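Glucosamine-6-phosphate deaminase (Thermotoga maritima, PDB 1J5X) is a member of the SIS (sugar isomerase) domain family, an alpha/beta protein built around two parallel beta-sheets. Local coordinates at residues A[195-198]-A[199-203]. Sequence-based numbering, arbitrary orientation.
Sequences EFFD and ISWKV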
loop_
_atom_site.group_PDB
_atom_site.type_symbol
_atom_site.label_atom_id
_atom_site.label_comp_id
_atom_site.label_asym_id
_atom_site.label_seq_id
_atom_site.Cartn_x
_atom_site.Cartn_y
_atom_site.Cartn_z
ATOM N N GLU A 195 5.879 -4.742 -17.931
ATOM C CA GLU A 195 6.953 -5.718 -17.828
ATOM C C GLU A 195 7.114 -6.153 -16.360
ATOM O O GLU A 195 7.329 -7.327 -16.056
ATOM C CB GLU A 195 8.276 -5.108 -18.349
ATOM C CG GLU A 195 9.525 -5.963 -18.079
ATOM C CD GLU A 195 10.785 -5.450 -18.805
ATOM O OE1 GLU A 195 10.785 -4.297 -19.295
ATOM O OE2 GLU A 195 11.774 -6.205 -18.855
ATOM N N PHE A 196 7.002 -5.194 -15.447
ATOM C CA PHE A 196 7.151 -5.513 -14.011
ATOM C C PHE A 196 6.123 -6.568 -13.615
ATOM O O PHE A 196 6.433 -7.548 -12.913
ATOM C CB PHE A 196 6.910 -4.244 -13.147
ATOM C CG PHE A 196 7.028 -4.489 -11.660
ATOM C CD1 PHE A 196 8.225 -4.958 -11.101
ATOM C CD2 PHE A 196 5.948 -4.205 -10.783
ATOM C CE1 PHE A 196 8.339 -5.129 -9.724
ATOM C CE2 PHE A 196 6.088 -4.391 -9.402
ATOM C CZ PHE A 196 7.250 -4.837 -8.890
ATOM N N PHE A 197 4.908 -6.351 -14.084
ATOM C CA PHE A 197 3.788 -7.244 -13.802
ATOM C C PHE A 197 4.046 -8.641 -14.376
ATOM O O PHE A 197 3.951 -9.659 -13.672
ATOM C CB PHE A 197 2.509 -6.643 -14.373
ATOM C CG PHE A 197 1.293 -7.547 -14.218
ATOM C CD1 PHE A 197 1.046 -8.584 -15.133
ATOM C CD2 PHE A 197 0.429 -7.393 -13.129
ATOM C CE1 PHE A 197 -0.054 -9.469 -14.954
ATOM C CE2 PHE A 197 -0.661 -8.259 -12.941
ATOM C CZ PHE A 197 -0.908 -9.296 -13.844
ATOM N N ASP A 198 4.439 -8.696 -15.656
ATOM C CA ASP A 198 4.690 -9.980 -16.293
ATOM C C ASP A 198 5.840 -10.732 -15.640
ATOM O O ASP A 198 5.760 -11.935 -15.479
ATOM C CB ASP A 198 4.927 -9.801 -17.827
ATOM C CG ASP A 198 3.713 -9.196 -18.554
ATOM O OD1 ASP A 198 2.559 -9.297 -18.063
ATOM O OD2 ASP A 198 3.895 -8.614 -19.647
ATOM N N ILE A 199 6.920 -10.045 -15.259
ATOM C CA ILE A 199 8.018 -10.718 -14.594
ATOM C C ILE A 199 7.500 -11.261 -13.246
ATOM O O ILE A 199 7.841 -12.392 -12.822
ATOM C CB ILE A 199 9.244 -9.738 -14.313
ATOM C CG1 ILE A 199 9.922 -9.357 -15.661
ATOM C CG2 ILE A 199 10.230 -10.394 -13.331
ATOM C CD1 ILE A 199 10.990 -8.219 -15.586
ATOM N N SER A 200 6.738 -10.424 -12.555
ATOM C CA SER A 200 6.210 -10.798 -11.230
ATOM C C SER A 200 5.370 -12.071 -11.372
ATOM O O SER A 200 5.589 -13.053 -10.642
ATOM C CB SER A 200 5.336 -9.665 -10.649
ATOM O OG SER A 200 6.142 -8.540 -10.328
ATOM N N TRP A 201 4.440 -12.041 -12.308
ATOM C CA TRP A 201 3.560 -13.197 -12.510
ATOM C C TRP A 201 4.325 -14.466 -12.748
ATOM O O TRP A 201 4.078 -15.495 -12.088
ATOM C CB TRP A 201 2.597 -12.957 -13.670
ATOM C CG TRP A 201 1.541 -14.036 -13.743
ATOM C CD1 TRP A 201 1.671 -15.285 -14.275
ATOM C CD2 TRP A 201 0.254 -13.994 -13.127
ATOM N NE1 TRP A 201 0.546 -16.033 -14.017
ATOM C CE2 TRP A 201 -0.344 -15.262 -13.314
ATOM C CE3 TRP A 201 -0.455 -13.005 -12.426
ATOM C CZ2 TRP A 201 -1.637 -15.571 -12.817
ATOM C CZ3 TRP A 201 -1.748 -13.320 -11.928
ATOM C CH2 TRP A 201 -2.313 -14.593 -12.132
ATOM N N LYS A 202 5.311 -14.396 -13.648
ATOM C CA LYS A 202 6.091 -15.585 -13.990
ATOM C C LYS A 202 7.032 -16.065 -12.905
ATOM O O LYS A 202 7.206 -17.274 -12.730
ATOM C CB LYS A 202 6.842 -15.381 -15.335
ATOM C CG LYS A 202 7.830 -14.212 -15.355
ATOM C CD LYS A 202 9.160 -14.487 -14.594
ATOM C CE LYS A 202 10.033 -15.577 -15.264
ATOM N NZ LYS A 202 11.165 -16.067 -14.390
ATOM N N VAL A 203 7.654 -15.143 -12.175
ATOM C CA VAL A 203 8.536 -15.505 -11.085
ATOM C C VAL A 203 7.720 -16.187 -9.963
ATOM O O VAL A 203 8.155 -17.184 -9.382
ATOM C CB VAL A 203 9.230 -14.230 -10.475
ATOM C CG1 VAL A 203 9.881 -14.559 -9.160
ATOM C CG2 VAL A 203 10.269 -13.632 -11.495
#
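Ser200 turns its hydroxyl back along the helix, OG lying beside its own backbone N and opposite the carbonyl carbon (chi1 -68°), and this rotation carries it to the carbonyl of Phe196 one turn earlier. OG donates to Phe196 O at 2.8 Å from above the carbonyl plane, while Ser200 N reaches the same oxygen from the other face at 2.9 Å, so two donors grip one acceptor. Serine suits this buried place because a small side chain fits against Pro314 and Ile317 of helix 313-326, and its hydroxyl is satisfied by the Phe196 carbonyl of its own helix. The hydroxyl also sits over the centre of the Phe196 ring, 4.0 Å above its plane.

Phe197 and Trp201, four residues apart, share a first torsion near 180°, CG opposite the backbone N, and their rings leave the helix side by side. They meet obliquely, Phe197 CZ against Trp201 CE3 at 4.0 Å; Phe197 packs on Ile20 and Trp201 on Leu17 of helix 15-25. Asp198 OD1 forms a salt bridge with Lys24 of that helix. The methylenes of Glu195 lie along Ile199, CG to CD1 3.7 Å, while its charged end suits the exposed side of the helix.

Phe196 also rests on Pro314, and its broad ring suits a buried place lined by Ile299, Val301 and Leu310. Successive i to i+4 bonds, such as Trp201 N to Phe197 O at 2.8 Å, mark an amphipathic alpha-helix, helix 184-205, with one flank on helix 15-25 and another on helix 313-326, in an alpha/beta protein with two parallel sheets.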